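Side-chain contacts in hypothetical oxidoreductase YDHF (Escherichia coli, PDB 1OG6), which probably acts as an NADPH-dependent oxidoreductase of the aldo-keto reductase family, holding its cofactor in a pocket of an alpha/beta barrel: residues 19-24 against 35-40; 41-46 against 75-80; 248-251 against 256-259. One frame throughout, in Å; residues are numbered along the deposited sequence.

In the fold
All three contacts belong to one aldo-keto reductase barrel and pack its strands or their approaches against outer helices. Interactions 1 and 2, with centres about 10 Å apart, share helix 31-42 and touch where Tyr-21 OH comes within 2.7 Å of His-41 NE2. Interaction 3 stands apart, its centre about 20 Å from that of interaction 1, although strands 13-20 and 258-261 are neighbours in the sheet. Residues 19-24 reach the cofactor directly, and the Tyr-21 side chain is about 6 Å from that of Tyr-55, the proton donor by similarity. The side chain of Pro-259 lies about 8 Å from NADP, and that of Met-78 about 13 Å.

Interaction 1: 19-24 against 35-40; sequences MGYWRL and VSFIEE. With NAP (NADP nicotinamide-adenine-dinucleotide phosphate), chain F.
Met-19, near the end of strand 13-20, and Tyr-21, just past it, meet Phe-37 and Ile-38 of helix 31-42 across a backbone spacing of 9.2 Å between the CA atoms of Met-19 and Ile-38. This is the first part of a beta-alpha-beta crossover of the TIM barrel, since the chain returns from the helix to the parallel strand 48-50. The side chains of Met-19 and Phe-37 reach toward each other in a Met-aromatic contact: the methyl CE meets the ring near its plane at the CZ edge, while SD lies obliquely, 5.2 Å from the centroid. A flexible thioether suits this buried place, which Val-269 of helix 266-274 also borders. The CB of Phe-37 already points at the strand, and with CG anti to the backbone N (chi1 176°) the ring extends to it. Tyr-21 runs alongside in the reverse sense, CE2 lying 3.9 Å from CE2 of Phe-37, near that ring's plane; its OH meets Ile-38 CG1 at 3.7 Å.

From the strand's last residue onward the chain serves NADP. Gly-20 suits its place because a CB would collide with O3D of the cofactor. The Trp-22 ring has nicotinamide C6N over one face, toward the rim, and phosphate O1N at its edge. Arg-23 brings positive charge to that phosphate, its NH1 donating to O1N of NADP over 2.9 Å with an N-H...O angle of 140°.

Interaction 2: 41-46 against 75-80; sequences HLDLGV and RERMEI
Arg-77 reaches from the turn before strand 79-87 to Leu-42, at the weakly bonded end of helix 31-42, and Asp-43 just after it. Its CB starts beside the leucine, 4.0 Å from Leu-42 CD2. The chain then runs out to CD and bends at chi3 (59°), turning the guanidinium across Leu-42 CD1, with NE of Arg-77 3.8 Å from that methyl. The flat group lays one face over CD1, toward its rim, though the modelled spacing there is doubtfully short. At the tip, NH2 of Arg-77 meets Asp-43 OD1 at the guanidinium edge, in a weak hydrogen bond of 3.3 Å that is nearly straight at 173° and forms part of a salt bridge; the carboxylate and guanidinium planes are turned 52° apart. Arginine suits this half-buried place, since its flat group can cover a leucine while its edge carries charge out to the exposed aspartate. With an alanine here, Asp-43 would probably lose its charged mate across the contact and the Leu-42 methyls much of their cover.

Deeper in, Leu-42 CD2 comes to 4.4 Å from Met-78 CB. Gly-45, whose positive phi would press a CB against the preceding carbonyl O, leads the chain toward strand 48-50. The arrangement joins two neighbouring helix-to-strand connections of the TIM barrel, leading into the adjacent parallel strands 48-50 and 79-87.

Interaction 3: 248-251 against 256-259; sequences AWVL and QPLP
Leu-251, Pro-257 and Val-250 have the most surface buried where helix 242-251 turns back through a short connection into strand 258-261. Their backbones come close, the CA atoms of Leu-251 and Pro-257 being 6.0 Å apart. This is a helix-to-strand step of the TIM barrel, setting this part of the helix against the strand that follows it. That strand bonds through its backbone to its neighbours, Pro-259 with Val-18 and Leu-258 with Ala-208.

Leu-251 contributes most. Its CB points away from the strand segment, yet the branched end swings back, and CD1 of Leu-251 touches the CG and CD atoms of Pro-259, 3.3 Å from CD. The two side chains stand at about a right angle, and CD1 is the branch that does the touching. CD1 of Leu-251 is also 4.0 Å from the carbonyl O of Pro-257. Phe-17 of strand 13-20 touches both Leu-251 and Pro-259 and so extends the apolar patch.

Pro-257 directs its ring toward the helix. A proline here presents a compact, rigid ring and has no N-H to be satisfied in this buried place. CG of Pro-257 meets Val-250 on two fronts: the methyl CG1 at 3.9 Å, and the backbone O at 3.2 Å. Val-250 places CG1 there by setting it anti to the backbone N (chi1 179°). A beta-branched valine suits the spot, offering a methyl close to its own backbone.

With no hydrogen bond across it, the contact rests on shape: proline rings and methyls meet without any directional bond between helix and strand.

Interaction 1: 19-24 against 35-40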
loop_
_atom_site.group_PDB
_atom_site.type_symbol
_atom_site.label_atom_id
_atom_site.label_comp_id
_atom_site.label_asym_id
_atom_site.label_seq_id
_atom_site.Cartn_x
_atom_site.Cartn_y
_atom_site.Cartn_z
ATOM N N MET C 19 3.824 -28.067 13.291
ATOM C CA MET C 19 3.873 -29.278 12.478
ATOM C C MET C 19 2.686 -29.259 11.513
ATOM O O MET C 19 1.540 -29.220 11.940
ATOM C CB MET C 19 3.805 -30.508 13.375
ATOM C CG MET C 19 4.833 -31.570 13.051
ATOM S SD MET C 19 4.699 -32.134 11.353
ATOM C CE MET C 19 6.265 -32.846 11.087
ATOM N N GLY C 20 2.953 -29.290 10.212
ATOM C CA GLY C 20 1.867 -29.234 9.248
ATOM C C GLY C 20 1.444 -30.550 8.634
ATOM O O GLY C 20 2.273 -31.316 8.140
ATOM N N TYR C 21 0.140 -30.801 8.648
ATOM C CA TYR C 21 -0.404 -32.035 8.096
ATOM C C TYR C 21 -1.147 -31.852 6.772
ATOM O O TYR C 21 -2.317 -32.207 6.652
ATOM C CB TYR C 21 -1.328 -32.705 9.126
ATOM C CG TYR C 21 -0.593 -33.201 10.351
ATOM C CD1 TYR C 21 -0.372 -32.365 11.442
ATOM C CD2 TYR C 21 -0.043 -34.485 10.385
ATOM C CE1 TYR C 21 0.387 -32.795 12.531
ATOM C CE2 TYR C 21 0.717 -34.917 11.467
ATOM C CZ TYR C 21 0.929 -34.068 12.529
ATOM O OH TYR C 21 1.710 -34.476 13.578
ATOM N N TRP C 22 -0.458 -31.305 5.775
ATOM C CA TRP C 22 -1.058 -31.092 4.461
ATOM C C TRP C 22 -0.852 -32.319 3.578
ATOM O O TRP C 22 -1.765 -32.755 2.880
ATOM C CB TRP C 22 -0.457 -29.845 3.797
ATOM C CG TRP C 22 -0.966 -29.568 2.401
ATOM C CD1 TRP C 22 -2.220 -29.829 1.913
ATOM C CD2 TRP C 22 -0.246 -28.934 1.328
ATOM N NE1 TRP C 22 -2.322 -29.397 0.608
ATOM C CE2 TRP C 22 -1.128 -28.845 0.225
ATOM C CE3 TRP C 22 1.059 -28.432 1.192
ATOM C CZ2 TRP C 22 -0.747 -28.271 -0.996
ATOM C CZ3 TRP C 22 1.437 -27.859 -0.028
ATOM C CH2 TRP C 22 0.535 -27.785 -1.102
ATOM N N ARG C 23 0.347 -32.886 3.617
ATOM C CA ARG C 23 0.630 -34.058 2.809
ATOM C C ARG C 23 0.290 -35.335 3.552
ATOM O O ARG C 23 0.586 -36.427 3.077
ATOM C CB ARG C 23 2.102 -34.091 2.400
ATOM C CG ARG C 23 2.521 -32.953 1.495
ATOM C CD ARG C 23 3.017 -31.752 2.285
ATOM N NE ARG C 23 3.357 -30.628 1.414
ATOM C CZ ARG C 23 4.151 -30.709 0.346
ATOM N NH1 ARG C 23 4.399 -29.629 -0.383
ATOM N NH2 ARG C 23 4.692 -31.871 -0.003
ATOM N N LEU C 24 -0.347 -35.197 4.710
ATOM C CA LEU C 24 -0.709 -36.349 5.534
ATOM C C LEU C 24 -1.173 -37.551 4.731
ATOM O O LEU C 24 -0.735 -38.671 4.974
ATOM C CB LEU C 24 -1.792 -35.972 6.547
ATOM C CG LEU C 24 -2.304 -37.122 7.416
ATOM C CD1 LEU C 24 -1.144 -37.831 8.092
ATOM C CD2 LEU C 24 -3.283 -36.576 8.443
ATOM N N VAL C 35 -0.279 -41.844 15.297
ATOM C CA VAL C 35 -0.199 -41.556 16.727
ATOM C C VAL C 35 1.221 -41.672 17.276
ATOM O O VAL C 35 1.568 -41.022 18.264
ATOM C CB VAL C 35 -1.116 -42.487 17.545
ATOM C CG1 VAL C 35 -0.870 -42.289 19.027
ATOM C CG2 VAL C 35 -2.562 -42.192 17.223
ATOM N N SER C 36 2.040 -42.497 16.635
ATOM C CA SER C 36 3.416 -42.687 17.070
ATOM C C SER C 36 4.208 -41.441 16.687
ATOM O O SER C 36 4.961 -40.889 17.494
ATOM C CB SER C 36 3.996 -43.924 16.391
ATOM O OG SER C 36 5.090 -44.433 17.128
ATOM N N PHE C 37 4.016 -41.010 15.440
ATOM C CA PHE C 37 4.662 -39.822 14.878
ATOM C C PHE C 37 4.236 -38.590 15.673
ATOM O O PHE C 37 5.061 -37.766 16.059
ATOM C CB PHE C 37 4.242 -39.662 13.410
ATOM C CG PHE C 37 4.762 -38.411 12.750
ATOM C CD1 PHE C 37 6.120 -38.241 12.513
ATOM C CD2 PHE C 37 3.885 -37.411 12.338
ATOM C CE1 PHE C 37 6.594 -37.097 11.869
ATOM C CE2 PHE C 37 4.350 -36.263 11.695
ATOM C CZ PHE C 37 5.704 -36.108 11.461
ATOM N N ILE C 38 2.933 -38.483 15.906
ATOM C CA ILE C 38 2.364 -37.380 16.654
ATOM C C ILE C 38 2.958 -37.323 18.049
ATOM O O ILE C 38 2.955 -36.275 18.681
ATOM C CB ILE C 38 0.844 -37.529 16.757
ATOM C CG1 ILE C 38 0.224 -37.310 15.382
ATOM C CG2 ILE C 38 0.277 -36.548 17.764
ATOM C CD1 ILE C 38 -1.240 -37.578 15.338
ATOM N N GLU C 39 3.462 -38.450 18.537
ATOM C CA GLU C 39 4.069 -38.479 19.864
ATOM C C GLU C 39 5.508 -38.011 19.781
ATOM O O GLU C 39 5.890 -37.012 20.396
ATOM C CB GLU C 39 4.042 -39.890 20.441
ATOM C CG GLU C 39 2.745 -40.258 21.109
ATOM C CD GLU C 39 2.802 -41.639 21.716
ATOM O OE1 GLU C 39 3.819 -41.940 22.380
ATOM O OE2 GLU C 39 1.834 -42.414 21.536
ATOM N N GLU C 40 6.302 -38.748 19.013
ATOM C CA GLU C 40 7.705 -38.423 18.839
ATOM C C GLU C 40 7.893 -36.939 18.601
ATOM O O GLU C 40 8.727 -36.307 19.245
ATOM C CB GLU C 40 8.290 -39.218 17.668
ATOM C CG GLU C 40 8.473 -40.694 17.977
ATOM C CD GLU C 40 8.956 -41.493 16.784
ATOM O OE1 GLU C 40 8.168 -41.697 15.839
ATOM O OE2 GLU C 40 10.130 -41.920 16.790
HETATM P PA NAP F . 7.826 -27.203 2.998
HETATM O O1A NAP F . 8.428 -26.474 1.951
HETATM O O2A NAP F . 8.195 -27.120 4.464
HETATM O O5B NAP F . 7.889 -28.772 2.667
HETATM C C5B NAP F . 9.151 -29.302 2.209
HETATM C C4B NAP F . 8.756 -30.545 1.341
HETATM O O4B NAP F . 10.072 -31.031 0.868
HETATM C C3B NAP F . 8.180 -31.748 2.132
HETATM O O3B NAP F . 7.116 -32.252 1.332
HETATM C C2B NAP F . 9.289 -32.771 2.270
HETATM O O2B NAP F . 8.873 -34.107 1.996
HETATM C C1B NAP F . 10.386 -32.340 1.252
HETATM N N9A NAP F . 11.699 -32.386 1.877
HETATM C C8A NAP F . 12.136 -31.985 3.126
HETATM N N7A NAP F . 13.422 -32.189 3.344
HETATM C C5A NAP F . 13.854 -32.762 2.154
HETATM C C6A NAP F . 15.135 -33.202 1.777
HETATM N N6A NAP F . 16.259 -33.162 2.518
HETATM N N1A NAP F . 15.269 -33.749 0.488
HETATM N N3A NAP F . 12.892 -33.417 -0.031
HETATM C C4A NAP F . 12.785 -32.884 1.245
HETATM O O3 NAP F . 6.267 -26.896 2.979
HETATM P PN NAP F . 5.049 -27.643 2.317
HETATM O O1N NAP F . 4.343 -27.110 1.147
HETATM O O2N NAP F . 4.440 -28.624 3.268
HETATM O O5D NAP F . 4.158 -26.472 3.002
HETATM C C5D NAP F . 4.358 -25.982 4.386
HETATM C C4D NAP F . 3.122 -26.198 5.246
HETATM O O4D NAP F . 2.240 -25.046 5.274
HETATM C C3D NAP F . 2.210 -27.437 4.927
HETATM O O3D NAP F . 2.534 -28.565 5.748
HETATM O O2D NAP F . 0.131 -27.406 6.301
HETATM C C1D NAP F . 0.844 -25.453 5.118
HETATM N N1N NAP F . 0.267 -24.756 3.908
HETATM C C2N NAP F . -0.531 -23.590 4.038
HETATM C C3N NAP F . -1.064 -23.003 2.889
HETATM C C7N NAP F . -1.926 -21.742 3.035
HETATM O O7N NAP F . -2.367 -21.276 2.016
HETATM N N7N NAP F . -2.165 -21.209 4.203
HETATM C C4N NAP F . -0.819 -23.568 1.556
HETATM C C5N NAP F . -0.010 -24.738 1.465
HETATM C C6N NAP F . 0.544 -25.352 2.627
HETATM P P2B NAP F . 9.411 -35.406 2.797
HETATM O O1X NAP F . 9.147 -35.793 4.248
HETATM O O2X NAP F . 9.769 -36.464 1.778
HETATM O O3X NAP F . 7.934 -35.719 2.713
#

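Interaction 2: 41-46 against 75-80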
loop_
_atom_site.group_PDB
_atom_site.type_symbol
_atom_site.label_atom_id
_atom_site.label_comp_id
_atom_site.label_asym_id
_atom_site.label_seq_id
_atom_site.Cartn_x
_atom_site.Cartn_y
_atom_site.Cartn_z
ATOM N N HIS C 41 7.094 -36.374 17.701
ATOM C CA HIS C 41 7.237 -34.968 17.385
ATOM C C HIS C 41 6.811 -33.983 18.463
ATOM O O HIS C 41 7.456 -32.953 18.625
ATOM C CB HIS C 41 6.583 -34.663 16.025
ATOM C CG HIS C 41 5.192 -34.106 16.091
ATOM N ND1 HIS C 41 4.877 -32.958 16.785
ATOM C CD2 HIS C 41 4.063 -34.469 15.438
ATOM C CE1 HIS C 41 3.618 -32.637 16.551
ATOM N NE2 HIS C 41 3.102 -33.537 15.736
ATOM N N LEU C 42 5.754 -34.263 19.216
ATOM C CA LEU C 42 5.399 -33.305 20.257
ATOM C C LEU C 42 6.192 -33.582 21.534
ATOM O O LEU C 42 5.915 -33.027 22.594
ATOM C CB LEU C 42 3.875 -33.258 20.517
ATOM C CG LEU C 42 2.976 -34.471 20.735
ATOM C CD1 LEU C 42 3.448 -35.249 21.932
ATOM C CD2 LEU C 42 1.539 -34.011 20.929
ATOM N N ASP C 43 7.198 -34.440 21.405
ATOM C CA ASP C 43 8.090 -34.783 22.512
ATOM C C ASP C 43 9.344 -33.934 22.329
ATOM O O ASP C 43 10.185 -33.834 23.220
ATOM C CB ASP C 43 8.483 -36.267 22.470
ATOM C CG ASP C 43 7.397 -37.185 23.004
ATOM O OD1 ASP C 43 6.995 -37.009 24.172
ATOM O OD2 ASP C 43 6.952 -38.085 22.263
ATOM N N LEU C 44 9.461 -33.345 21.143
ATOM C CA LEU C 44 10.590 -32.495 20.797
ATOM C C LEU C 44 10.240 -31.089 21.261
ATOM O O LEU C 44 11.110 -30.290 21.604
ATOM C CB LEU C 44 10.805 -32.480 19.277
ATOM C CG LEU C 44 11.025 -33.776 18.490
ATOM C CD1 LEU C 44 10.783 -33.505 17.027
ATOM C CD2 LEU C 44 12.420 -34.305 18.702
ATOM N N GLY C 45 8.951 -30.792 21.266
ATOM C CA GLY C 45 8.512 -29.478 21.677
ATOM C C GLY C 45 7.514 -28.943 20.677
ATOM O O GLY C 45 6.883 -27.916 20.922
ATOM N N VAL C 46 7.380 -29.640 19.549
ATOM C CA VAL C 46 6.441 -29.252 18.493
ATOM C C VAL C 46 5.037 -29.662 18.908
ATOM O O VAL C 46 4.619 -30.792 18.675
ATOM C CB VAL C 46 6.756 -29.958 17.170
ATOM C CG1 VAL C 46 5.834 -29.443 16.084
ATOM C CG2 VAL C 46 8.204 -29.742 16.799
ATOM N N ARG C 75 -4.682 -34.844 22.683
ATOM C CA ARG C 75 -5.273 -33.516 22.535
ATOM C C ARG C 75 -4.763 -32.418 23.466
ATOM O O ARG C 75 -4.343 -31.367 22.991
ATOM C CB ARG C 75 -6.798 -33.574 22.646
ATOM C CG ARG C 75 -7.491 -32.221 22.363
ATOM C CD ARG C 75 -7.361 -31.781 20.894
ATOM N NE ARG C 75 -7.861 -30.425 20.656
ATOM C CZ ARG C 75 -7.172 -29.306 20.883
ATOM N NH1 ARG C 75 -7.722 -28.123 20.640
ATOM N NH2 ARG C 75 -5.927 -29.367 21.339
ATOM N N GLU C 76 -4.794 -32.638 24.776
ATOM C CA GLU C 76 -4.342 -31.597 25.704
ATOM C C GLU C 76 -2.900 -31.159 25.470
ATOM O O GLU C 76 -2.507 -30.054 25.840
ATOM C CB GLU C 76 -4.467 -32.053 27.162
ATOM C CG GLU C 76 -5.529 -33.090 27.449
ATOM C CD GLU C 76 -4.989 -34.505 27.359
ATOM O OE1 GLU C 76 -3.972 -34.797 28.028
ATOM O OE2 GLU C 76 -5.588 -35.323 26.625
ATOM N N ARG C 77 -2.113 -32.026 24.851
ATOM C CA ARG C 77 -0.710 -31.735 24.605
ATOM C C ARG C 77 -0.401 -30.942 23.347
ATOM O O ARG C 77 0.766 -30.729 23.027
ATOM C CB ARG C 77 0.076 -33.039 24.557
ATOM C CG ARG C 77 -0.021 -33.861 25.814
ATOM C CD ARG C 77 0.896 -35.051 25.696
ATOM N NE ARG C 77 2.276 -34.630 25.484
ATOM C CZ ARG C 77 3.247 -35.438 25.073
ATOM N NH1 ARG C 77 2.988 -36.716 24.824
ATOM N NH2 ARG C 77 4.478 -34.969 24.915
ATOM N N MET C 78 -1.424 -30.495 22.632
ATOM C CA MET C 78 -1.193 -29.762 21.394
ATOM C C MET C 78 -2.183 -28.640 21.142
ATOM O O MET C 78 -3.190 -28.499 21.836
ATOM C CB MET C 78 -1.244 -30.734 20.220
ATOM C CG MET C 78 -2.542 -31.514 20.165
ATOM S SD MET C 78 -2.507 -32.910 19.039
ATOM C CE MET C 78 -3.934 -32.543 18.055
ATOM N N GLU C 79 -1.867 -27.836 20.139
ATOM C CA GLU C 79 -2.723 -26.740 19.734
ATOM C C GLU C 79 -3.113 -27.093 18.312
ATOM O O GLU C 79 -2.254 -27.411 17.494
ATOM C CB GLU C 79 -1.972 -25.406 19.744
ATOM C CG GLU C 79 -1.417 -24.996 21.090
ATOM C CD GLU C 79 -0.032 -25.547 21.348
ATOM O OE1 GLU C 79 0.533 -25.272 22.425
ATOM O OE2 GLU C 79 0.500 -26.251 20.469
ATOM N N ILE C 80 -4.404 -27.061 18.014
ATOM C CA ILE C 80 -4.856 -27.382 16.675
ATOM C C ILE C 80 -5.207 -26.102 15.932
ATOM O O ILE C 80 -5.923 -25.237 16.440
ATOM C CB ILE C 80 -6.056 -28.355 16.719
ATOM C CG1 ILE C 80 -5.603 -29.678 17.334
ATOM C CG2 ILE C 80 -6.584 -28.615 15.334
ATOM C CD1 ILE C 80 -6.634 -30.768 17.305
#

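Interaction 3: 248-251 against 256-259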
loop_
_atom_site.group_PDB
_atom_site.type_symbol
_atom_site.label_atom_id
_atom_site.label_comp_id
_atom_site.label_asym_id
_atom_site.label_seq_id
_atom_site.Cartn_x
_atom_site.Cartn_y
_atom_site.Cartn_z
ATOM N N ALA C 248 16.482 -21.162 9.426
ATOM C CA ALA C 248 17.081 -20.180 10.339
ATOM C C ALA C 248 17.033 -18.809 9.686
ATOM O O ALA C 248 16.778 -17.797 10.345
ATOM C CB ALA C 248 18.526 -20.559 10.660
ATOM N N TRP C 249 17.299 -18.789 8.381
ATOM C CA TRP C 249 17.260 -17.564 7.600
ATOM C C TRP C 249 15.880 -16.969 7.839
ATOM O O TRP C 249 15.727 -15.762 8.007
ATOM C CB TRP C 249 17.420 -17.882 6.116
ATOM C CG TRP C 249 17.380 -16.667 5.248
ATOM C CD1 TRP C 249 18.420 -15.834 4.955
ATOM C CD2 TRP C 249 16.228 -16.112 4.605
ATOM N NE1 TRP C 249 17.987 -14.795 4.171
ATOM C CE2 TRP C 249 16.644 -14.941 3.942
ATOM C CE3 TRP C 249 14.883 -16.490 4.528
ATOM C CZ2 TRP C 249 15.762 -14.143 3.210
ATOM C CZ3 TRP C 249 14.009 -15.693 3.801
ATOM C CH2 TRP C 249 14.453 -14.533 3.152
ATOM N N VAL C 250 14.884 -17.851 7.857
ATOM C CA VAL C 250 13.491 -17.487 8.074
ATOM C C VAL C 250 13.273 -17.133 9.543
ATOM O O VAL C 250 12.681 -16.115 9.889
ATOM C CB VAL C 250 12.558 -18.676 7.726
ATOM C CG1 VAL C 250 11.125 -18.295 7.969
ATOM C CG2 VAL C 250 12.745 -19.092 6.282
ATOM N N LEU C 251 13.779 -17.997 10.405
ATOM C CA LEU C 251 13.632 -17.840 11.837
ATOM C C LEU C 251 14.090 -16.489 12.364
ATOM O O LEU C 251 13.554 -16.010 13.368
ATOM C CB LEU C 251 14.405 -18.964 12.538
ATOM C CG LEU C 251 13.778 -19.756 13.684
ATOM C CD1 LEU C 251 12.346 -20.119 13.381
ATOM C CD2 LEU C 251 14.595 -20.995 13.894
ATOM N N GLN C 256 9.390 -12.309 13.472
ATOM C CA GLN C 256 9.475 -13.590 14.181
ATOM C C GLN C 256 8.502 -14.679 13.761
ATOM O O GLN C 256 7.599 -15.019 14.516
ATOM C CB GLN C 256 9.316 -13.367 15.678
ATOM C CG GLN C 256 10.440 -12.582 16.307
ATOM C CD GLN C 256 10.103 -12.141 17.722
ATOM O OE1 GLN C 256 9.611 -12.938 18.527
ATOM N NE2 GLN C 256 10.372 -10.869 18.034
ATOM N N PRO C 257 8.685 -15.251 12.558
ATOM C CA PRO C 257 7.803 -16.311 12.066
ATOM C C PRO C 257 7.936 -17.678 12.750
ATOM O O PRO C 257 8.987 -18.003 13.301
ATOM C CB PRO C 257 8.148 -16.370 10.576
ATOM C CG PRO C 257 9.540 -15.884 10.523
ATOM C CD PRO C 257 9.527 -14.736 11.467
ATOM N N LEU C 258 6.854 -18.463 12.722
ATOM C CA LEU C 258 6.834 -19.817 13.293
ATOM C C LEU C 258 6.862 -20.755 12.100
ATOM O O LEU C 258 5.817 -21.044 11.521
ATOM C CB LEU C 258 5.540 -20.108 14.068
ATOM C CG LEU C 258 4.795 -19.060 14.890
ATOM C CD1 LEU C 258 3.879 -19.805 15.814
ATOM C CD2 LEU C 258 5.728 -18.171 15.685
ATOM N N PRO C 259 8.052 -21.247 11.716
ATOM C CA PRO C 259 8.175 -22.152 10.570
ATOM C C PRO C 259 7.368 -23.439 10.676
ATOM O O PRO C 259 7.417 -24.124 11.684
ATOM C CB PRO C 259 9.678 -22.394 10.482
ATOM C CG PRO C 259 10.121 -22.244 11.874
ATOM C CD PRO C 259 9.356 -21.054 12.368
#